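Local coordinates for protein prolyl endopeptidase (Myxococcus xanthus, PDB 2BKL) that probably cleaves oligopeptides on the carboxyl side of proline and, more slowly, of alanine, acting as a serine protease, at residues F433-K438 against G476-A481; K525-Y530 against E548-V553. One frame throughout, in Å; residues are numbered along the deposited sequence.

Interaction 1: residues F433-K438 against G476-A481; sequences FVVHRK and GVYAVA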
ATOM      1  N   PHE A 433      -5.022 -17.932  -1.818  1.00  3.54           N
ATOM      2  CA  PHE A 433      -4.203 -18.440  -2.914  1.00  3.17           C
ATOM      3  C   PHE A 433      -3.061 -19.273  -2.387  1.00  3.27           C
ATOM      4  O   PHE A 433      -2.439 -18.919  -1.390  1.00  4.40           O
ATOM      5  CB  PHE A 433      -3.630 -17.292  -3.749  1.00  5.86           C
ATOM      6  CG  PHE A 433      -4.645 -16.392  -4.384  1.00  5.44           C
ATOM      7  CD1 PHE A 433      -5.400 -16.831  -5.463  1.00  7.90           C
ATOM      8  CD2 PHE A 433      -4.817 -15.076  -3.938  1.00  7.16           C
ATOM      9  CE1 PHE A 433      -6.338 -15.991  -6.073  1.00  8.54           C
ATOM     10  CE2 PHE A 433      -5.719 -14.240  -4.569  1.00  6.88           C
ATOM     11  CZ  PHE A 433      -6.477 -14.683  -5.607  1.00  9.10           C
ATOM     12  N   VAL A 434      -2.782 -20.394  -3.047  1.00  4.25           N
ATOM     13  CA  VAL A 434      -1.686 -21.269  -2.668  1.00  5.13           C
ATOM     14  C   VAL A 434      -0.852 -21.546  -3.895  1.00  5.81           C
ATOM     15  O   VAL A 434      -1.369 -22.027  -4.910  1.00  6.89           O
ATOM     16  CB  VAL A 434      -2.166 -22.575  -2.000  1.00  5.42           C
ATOM     17  CG1 VAL A 434      -0.958 -23.346  -1.466  1.00  7.59           C
ATOM     18  CG2 VAL A 434      -3.144 -22.295  -0.867  1.00  7.03           C
ATOM     19  N   VAL A 435       0.435 -21.240  -3.820  1.00  4.79           N
ATOM     20  CA  VAL A 435       1.330 -21.299  -4.980  1.00  5.57           C
ATOM     21  C   VAL A 435       2.474 -22.247  -4.670  1.00  5.43           C
ATOM     22  O   VAL A 435       3.076 -22.214  -3.596  1.00  4.92           O
ATOM     23  CB  VAL A 435       1.917 -19.884  -5.306  1.00  6.61           C
ATOM     24  CG1 VAL A 435       2.690 -19.920  -6.607  1.00  6.87           C
ATOM     25  CG2 VAL A 435       0.799 -18.812  -5.343  1.00  6.91           C
ATOM     26  N   HIS A 436       2.782 -23.127  -5.610  1.00  5.58           N
ATOM     27  CA  HIS A 436       3.849 -24.099  -5.412  1.00  5.70           C
ATOM     28  C   HIS A 436       4.235 -24.741  -6.733  1.00  5.82           C
ATOM     29  O   HIS A 436       3.521 -24.641  -7.721  1.00  6.90           O
ATOM     30  CB  HIS A 436       3.422 -25.183  -4.419  1.00  7.19           C
ATOM     31  CG  HIS A 436       2.107 -25.794  -4.754  1.00  7.44           C
ATOM     32  ND1 HIS A 436       1.962 -26.817  -5.678  1.00  8.15           N
ATOM     33  CD2 HIS A 436       0.864 -25.535  -4.291  1.00  9.11           C
ATOM     34  CE1 HIS A 436       0.682 -27.136  -5.775  1.00 10.85           C
ATOM     35  NE2 HIS A 436      -0.002 -26.372  -4.944  1.00 11.41           N
ATOM     36  N   ARG A 437       5.361 -25.453  -6.735  1.00  7.14           N
ATOM     37  CA  ARG A 437       5.705 -26.280  -7.893  1.00  7.02           C
ATOM     38  C   ARG A 437       4.621 -27.323  -8.140  1.00  6.47           C
ATOM     39  O   ARG A 437       4.046 -27.887  -7.196  1.00  6.93           O
ATOM     40  CB  ARG A 437       7.033 -27.004  -7.680  1.00  8.98           C
ATOM     41  CG  ARG A 437       8.261 -26.127  -7.759  1.00 12.18           C
ATOM     42  CD  ARG A 437       9.540 -26.879  -7.538  1.00 14.39           C
ATOM     43  NE  ARG A 437       9.749 -27.785  -8.660  1.00 17.01           N
ATOM     44  CZ  ARG A 437      10.268 -27.401  -9.837  1.00 19.53           C
ATOM     45  NH1 ARG A 437      10.685 -26.147 -10.040  1.00 21.53           N
ATOM     46  NH2 ARG A 437      10.369 -28.284 -10.824  1.00 20.97           N
ATOM     47  N   LYS A 438       4.397 -27.641  -9.406  1.00  8.06           N
ATOM     48  CA  LYS A 438       3.467 -28.714  -9.766  1.00  9.06           C
ATOM     49  C   LYS A 438       3.814 -30.048  -9.136  1.00 10.99           C
ATOM     50  O   LYS A 438       2.910 -30.816  -8.816  1.00 13.30           O
ATOM     51  CB  LYS A 438       3.370 -28.857 -11.294  1.00  9.79           C
ATOM     52  CG  LYS A 438       2.648 -27.723 -11.937  1.00 11.87           C
ATOM     53  CD  LYS A 438       2.398 -27.938 -13.442  1.00 13.32           C
ATOM     54  CE  LYS A 438       1.834 -26.693 -14.107  1.00 15.00           C
ATOM     55  NZ  LYS A 438       1.905 -26.804 -15.582  1.00 17.65           N
ATOM     56  N   GLY A 476       9.114 -25.046  -1.579  1.00  6.98           N
ATOM     57  CA  GLY A 476       8.273 -24.300  -0.679  1.00  6.44           C
ATOM     58  C   GLY A 476       6.897 -23.998  -1.231  1.00  5.94           C
ATOM     59  O   GLY A 476       6.643 -24.099  -2.419  1.00  8.89           O
ATOM     60  N   VAL A 477       6.005 -23.639  -0.312  1.00  5.20           N
ATOM     61  CA  VAL A 477       4.640 -23.204  -0.620  1.00  5.38           C
ATOM     62  C   VAL A 477       4.523 -21.761  -0.194  1.00  5.65           C
ATOM     63  O   VAL A 477       5.020 -21.377   0.870  1.00  5.72           O
ATOM     64  CB  VAL A 477       3.634 -24.062   0.139  1.00  5.96           C
ATOM     65  CG1 VAL A 477       2.175 -23.541   0.018  1.00  7.69           C
ATOM     66  CG2 VAL A 477       3.752 -25.546  -0.303  1.00  5.80           C
ATOM     67  N   TYR A 478       3.892 -20.972  -1.038  1.00  5.06           N
ATOM     68  CA  TYR A 478       3.578 -19.569  -0.734  1.00  5.78           C
ATOM     69  C   TYR A 478       2.082 -19.426  -0.721  1.00  6.49           C
ATOM     70  O   TYR A 478       1.409 -19.792  -1.695  1.00  7.67           O
ATOM     71  CB  TYR A 478       4.172 -18.641  -1.788  1.00  6.53           C
ATOM     72  CG  TYR A 478       3.886 -17.167  -1.590  1.00  6.59           C
ATOM     73  CD1 TYR A 478       4.354 -16.496  -0.480  1.00  9.10           C
ATOM     74  CD2 TYR A 478       3.189 -16.452  -2.548  1.00  8.06           C
ATOM     75  CE1 TYR A 478       4.110 -15.125  -0.310  1.00 10.06           C
ATOM     76  CE2 TYR A 478       2.948 -15.098  -2.397  1.00  9.67           C
ATOM     77  CZ  TYR A 478       3.406 -14.454  -1.275  1.00  9.50           C
ATOM     78  OH  TYR A 478       3.181 -13.077  -1.098  1.00 13.65           O
ATOM     79  N   ALA A 479       1.524 -18.895   0.366  1.00  5.09           N
ATOM     80  CA  ALA A 479       0.079 -18.762   0.508  1.00  4.92           C
ATOM     81  C   ALA A 479      -0.261 -17.342   0.879  1.00  4.22           C
ATOM     82  O   ALA A 479       0.463 -16.717   1.661  1.00  4.83           O
ATOM     83  CB  ALA A 479      -0.435 -19.726   1.582  1.00  5.48           C
ATOM     84  N   VAL A 480      -1.352 -16.827   0.325  1.00  4.53           N
ATOM     85  CA  VAL A 480      -1.810 -15.458   0.554  1.00  4.73           C
ATOM     86  C   VAL A 480      -3.309 -15.523   0.908  1.00  4.84           C
ATOM     87  O   VAL A 480      -4.122 -15.935   0.084  1.00  5.30           O
ATOM     88  CB  VAL A 480      -1.581 -14.558  -0.700  1.00  7.58           C
ATOM     89  CG1 VAL A 480      -2.000 -13.128  -0.393  1.00  8.13           C
ATOM     90  CG2 VAL A 480      -0.113 -14.622  -1.145  1.00  8.90           C
ATOM     91  N   ALA A 481      -3.656 -15.132   2.132  1.00  4.82           N
ATOM     92  CA  ALA A 481      -5.039 -15.205   2.603  1.00  3.96           C
ATOM     93  C   ALA A 481      -5.755 -13.895   2.407  1.00  3.90           C
ATOM     94  O   ALA A 481      -5.180 -12.825   2.714  1.00  5.31           O
ATOM     95  CB  ALA A 481      -5.079 -15.634   4.048  1.00  6.16           C
TER
HETATM   96  O   HOH W   1       7.259 -25.568  -4.579  1.00 11.70           O

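Interaction 2: residues K525-Y530 against E548-V553; sequences KRLAIY and ELYGAV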
ATOM      1  N   LYS A 525       6.150 -26.460  12.570  1.00  8.88           N
ATOM      2  CA  LYS A 525       7.598 -26.182  12.603  1.00 11.46           C
ATOM      3  C   LYS A 525       8.191 -25.868  11.239  1.00 10.59           C
ATOM      4  O   LYS A 525       9.374 -25.475  11.121  1.00 12.99           O
ATOM      5  CB  LYS A 525       8.396 -27.326  13.270  1.00 12.90           C
ATOM      6  CG  LYS A 525       8.546 -28.589  12.434  1.00 17.86           C
ATOM      7  CD  LYS A 525       9.267 -29.727  13.219  1.00 19.42           C
ATOM      8  CE  LYS A 525       8.442 -30.283  14.393  1.00 21.85           C
ATOM      9  NZ  LYS A 525       8.773 -31.715  14.718  1.00 25.97           N
ATOM     10  N   ARG A 526       7.383 -26.031  10.191  1.00  7.32           N
ATOM     11  CA  ARG A 526       7.789 -25.715   8.846  1.00  7.43           C
ATOM     12  C   ARG A 526       6.984 -24.545   8.261  1.00  6.75           C
ATOM     13  O   ARG A 526       7.079 -24.264   7.058  1.00  7.68           O
ATOM     14  CB  ARG A 526       7.577 -26.947   7.972  1.00  8.27           C
ATOM     15  CG  ARG A 526       8.433 -28.140   8.376  1.00 11.19           C
ATOM     16  CD  ARG A 526       9.858 -28.012   7.884  1.00 13.09           C
ATOM     17  NE  ARG A 526       9.953 -28.532   6.529  1.00 14.98           N
ATOM     18  CZ  ARG A 526      11.079 -28.645   5.830  1.00 16.41           C
ATOM     19  NH1 ARG A 526      12.219 -28.171   6.297  1.00 16.66           N
ATOM     20  NH2 ARG A 526      11.049 -29.203   4.630  1.00 15.40           N
ATOM     21  N   LEU A 527       6.229 -23.845   9.102  1.00  5.73           N
ATOM     22  CA  LEU A 527       5.371 -22.751   8.662  1.00  5.55           C
ATOM     23  C   LEU A 527       5.875 -21.413   9.156  1.00  6.81           C
ATOM     24  O   LEU A 527       6.051 -21.215  10.349  1.00  8.11           O
ATOM     25  CB  LEU A 527       3.937 -22.976   9.170  1.00  6.73           C
ATOM     26  CG  LEU A 527       2.904 -21.879   8.863  1.00  6.09           C
ATOM     27  CD1 LEU A 527       2.729 -21.718   7.377  1.00  8.29           C
ATOM     28  CD2 LEU A 527       1.583 -22.150   9.548  1.00  8.81           C
ATOM     29  N   ALA A 528       6.047 -20.494   8.230  1.00  5.49           N
ATOM     30  CA  ALA A 528       6.379 -19.093   8.544  1.00  5.42           C
ATOM     31  C   ALA A 528       5.226 -18.181   8.130  1.00  5.26           C
ATOM     32  O   ALA A 528       4.506 -18.445   7.160  1.00  5.68           O
ATOM     33  CB  ALA A 528       7.644 -18.685   7.823  1.00  7.47           C
ATOM     34  N   ILE A 529       5.079 -17.084   8.861  1.00  4.39           N
ATOM     35  CA  ILE A 529       4.158 -16.016   8.505  1.00  4.62           C
ATOM     36  C   ILE A 529       4.896 -14.726   8.294  1.00  6.09           C
ATOM     37  O   ILE A 529       5.907 -14.452   8.939  1.00  6.27           O
ATOM     38  CB  ILE A 529       3.041 -15.855   9.534  1.00  4.71           C
ATOM     39  CG1 ILE A 529       3.559 -15.656  10.968  1.00  7.73           C
ATOM     40  CG2 ILE A 529       2.072 -17.024   9.432  1.00  6.47           C
ATOM     41  CD1 ILE A 529       2.491 -15.339  11.967  1.00  6.42           C
ATOM     42  N   TYR A 530       4.383 -13.925   7.369  1.00  5.86           N
ATOM     43  CA  TYR A 530       4.954 -12.639   6.987  1.00  6.04           C
ATOM     44  C   TYR A 530       3.844 -11.603   6.901  1.00  5.39           C
ATOM     45  O   TYR A 530       2.790 -11.861   6.327  1.00  6.96           O
ATOM     46  CB  TYR A 530       5.681 -12.679   5.611  1.00  8.70           C
ATOM     47  CG  TYR A 530       6.241 -11.303   5.193  1.00  9.73           C
ATOM     48  CD1 TYR A 530       5.401 -10.305   4.669  1.00 13.26           C
ATOM     49  CD2 TYR A 530       7.544 -10.960   5.400  1.00 13.79           C
ATOM     50  CE1 TYR A 530       5.880  -9.044   4.338  1.00 16.40           C
ATOM     51  CE2 TYR A 530       8.035  -9.704   5.039  1.00 14.64           C
ATOM     52  CZ  TYR A 530       7.200  -8.757   4.539  1.00 17.47           C
ATOM     53  OH  TYR A 530       7.722  -7.509   4.194  1.00 20.70           O
ATOM     54  N   GLU A 548       2.045 -21.625  19.047  1.00  8.89           N
ATOM     55  CA  GLU A 548       2.190 -23.018  18.679  1.00  8.46           C
ATOM     56  C   GLU A 548       1.843 -23.352  17.247  1.00  9.09           C
ATOM     57  O   GLU A 548       2.211 -24.411  16.768  1.00 11.50           O
ATOM     58  CB  GLU A 548       1.398 -23.903  19.654  1.00 10.76           C
ATOM     59  CG  GLU A 548      -0.105 -23.902  19.468  1.00 12.45           C
ATOM     60  CD  GLU A 548      -0.860 -22.682  20.024  1.00 14.06           C
ATOM     61  OE1 GLU A 548      -0.270 -21.762  20.642  1.00 15.35           O
ATOM     62  OE2 GLU A 548      -2.105 -22.686  19.905  1.00 19.37           O
ATOM     63  N   LEU A 549       1.153 -22.462  16.551  1.00  7.49           N
ATOM     64  CA  LEU A 549       0.800 -22.718  15.140  1.00  7.08           C
ATOM     65  C   LEU A 549       1.925 -22.413  14.151  1.00  6.49           C
ATOM     66  O   LEU A 549       1.817 -22.794  12.990  1.00  7.58           O
ATOM     67  CB  LEU A 549      -0.424 -21.900  14.728  1.00  7.89           C
ATOM     68  CG  LEU A 549      -1.750 -22.154  15.405  1.00  8.48           C
ATOM     69  CD1 LEU A 549      -2.840 -21.236  14.863  1.00  9.37           C
ATOM     70  CD2 LEU A 549      -2.173 -23.598  15.239  1.00  8.94           C
ATOM     71  N   TYR A 550       2.972 -21.731  14.591  1.00  5.41           N
ATOM     72  CA  TYR A 550       3.947 -21.111  13.703  1.00  7.43           C
ATOM     73  C   TYR A 550       5.377 -21.469  14.074  1.00  9.30           C
ATOM     74  O   TYR A 550       5.707 -21.588  15.261  1.00 12.29           O
ATOM     75  CB  TYR A 550       3.782 -19.589  13.752  1.00  7.66           C
ATOM     76  CG  TYR A 550       2.343 -19.123  13.581  1.00  7.31           C
ATOM     77  CD1 TYR A 550       1.707 -19.211  12.345  1.00  6.67           C
ATOM     78  CD2 TYR A 550       1.613 -18.616  14.644  1.00  6.66           C
ATOM     79  CE1 TYR A 550       0.415 -18.795  12.191  1.00  6.41           C
ATOM     80  CE2 TYR A 550       0.296 -18.201  14.517  1.00  6.22           C
ATOM     81  CZ  TYR A 550      -0.310 -18.296  13.271  1.00  5.65           C
ATOM     82  OH  TYR A 550      -1.611 -17.923  13.130  1.00  7.06           O
ATOM     83  N   GLY A 551       6.217 -21.666  13.063  1.00  7.15           N
ATOM     84  CA  GLY A 551       7.630 -21.916  13.244  1.00  6.32           C
ATOM     85  C   GLY A 551       8.489 -20.657  13.188  1.00  7.43           C
ATOM     86  O   GLY A 551       9.536 -20.565  13.864  1.00  8.69           O
ATOM     87  N   ALA A 552       8.059 -19.686  12.391  1.00  5.27           N
ATOM     88  CA  ALA A 552       8.811 -18.442  12.239  1.00  7.08           C
ATOM     89  C   ALA A 552       7.883 -17.304  11.849  1.00  6.62           C
ATOM     90  O   ALA A 552       6.801 -17.522  11.268  1.00  6.48           O
ATOM     91  CB  ALA A 552       9.907 -18.620  11.234  1.00  6.52           C
ATOM     92  N   VAL A 553       8.325 -16.093  12.160  1.00  6.03           N
ATOM     93  CA  VAL A 553       7.562 -14.873  11.896  1.00  5.92           C
ATOM     94  C   VAL A 553       8.519 -13.852  11.325  1.00  6.10           C
ATOM     95  O   VAL A 553       9.601 -13.605  11.902  1.00  6.08           O
ATOM     96  CB  VAL A 553       6.971 -14.320  13.184  1.00  6.09           C
ATOM     97  CG1 VAL A 553       6.294 -12.964  12.994  1.00  6.29           C
ATOM     98  CG2 VAL A 553       6.012 -15.299  13.841  1.00  7.16           C
TER

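Interaction 1: residues F433-K438 against G476-A481
Val435 meets the Tyr478 ring at its edge, with CG2 near the ring plane and 4.4 Å from Tyr478 CD2. Tyr478 shares its face of the sheet with Phe433, Val435 and Val480; chi1 of 179° swings its ring away from its N, beside its carbonyl carbon. Two residues earlier, on the same face, the Phe433 ring has Val480 O oblique to it, 4.2 Å from Phe433 CD2, and the ring of Phe384 packs against it. The His436 ring sits on the face of Val434: its ND1 donates to Arg437 O at 2.8 Å in the ring plane, while NE2 is bonded to Glu418 of the neighbouring strand 415-423.

The backbones of 433-437 and 477-481 run antiparallel, 168° between their directions. Phe433 and Val480 form one hydrogen-bonded pair, Phe433 N reaching Val480 O and Val480 N reaching Phe433 O, both at 2.9 Å. Val435 and Tyr478 form the next: Val435 N to Tyr478 O is 2.7 Å, and Tyr478 N returns to Val435 O at an almost straight 175°. Val434 and Ala479 form the non-hydrogen-bonded pair between them. On their side of the sheet Val434 CG1 presses on Val477 CG1 at 3.5 Å, closer than usual for two methyls. Where the strands part, a water accepts from Arg437 N and donates to Gly476 O, 2.7 Å away.

This pairing sets the antiparallel second strand of the alpha/beta-hydrolase sheet in place. Four backbone bonds supply the polar matching in a buried setting, and the side chains contribute mainly apolar contact on both faces.

Interaction 2: residues K525-Y530 against E548-V553
The beta-alpha-beta unit of strand 527-532, helix 534-545 and strand 552-556 brings Ile529 against Tyr550 and Val553, just ahead of the probable nucleophile elbow. Ile529 CD1 sits over one face of the Tyr550 ring, 4.0 Å from its centroid and only 10° off the normal, a CH-pi contact. The opposite face is covered by CB of Leu549, so the ring is sandwiched between two aliphatic groups. Ile529 CG1 lies between the backbone N and the carbonyl carbon (chi1 54°), which turns CD1 over the ring, while CG2 touches Tyr550 CD1 at 3.7 Å. The same CG1 runs alongside Val553 CG2, and Val539 of the helix touches both residues. The tyrosine hydroxyl is bonded to His510 ND1 of helix 503-518. With Ile529 cut back to an alanine, one face of the Tyr550 ring would probably lose its methyl cover and a gap would open beside Val553.

Leu527 CD2 comes in obliquely to the same ring and lies 3.5 Å from Leu549 O. Leu527 O is gripped twice as the chain enters the strand: by Gly551 N at 2.8 Å, nearly in line with the C=O bond, and by Ala552 N at 3.2 Å, tilted 22° from the carbonyl plane. Ile529 N then donates to Ala552 O at 3.0 Å, and a further backbone bond joins Ile529 to Val554. On the other face of the sheet Ala528 CB meets Ala552 CB, 4.1 Å apart, and Leu675 also packs on Ala528.

The parallel pairs Ala528-Ala552 and Ile529-Val553 join the two strands of a beta-alpha-beta crossover made through helix 534-545; its first strand leads to the probable nucleophile elbow, as in alpha/beta hydrolases.

Overall arrangement
Both contacts lie in the same eight-stranded hydrolase sheet, their centres about 15 Å apart and their nearest atoms about 7 Å; strand 448-451 runs between them, bonded to 477-481 on one side and to 527-532 on the other. Every touching residue of interaction 1 is buried. Interaction 2 is also mainly core, though Lys525 brings its start to the surface. Interaction 1 is antiparallel, with reciprocal backbone bonds, and joins segments 38 residues apart at their closest ends. Interaction 2 is parallel, begins with a doubly accepting carbonyl, and leans more on side chains, with Ile529 CD1 over the Tyr550 ring, which also touches Ala513 of helix 503-518 and Ala542 of helix 534-545.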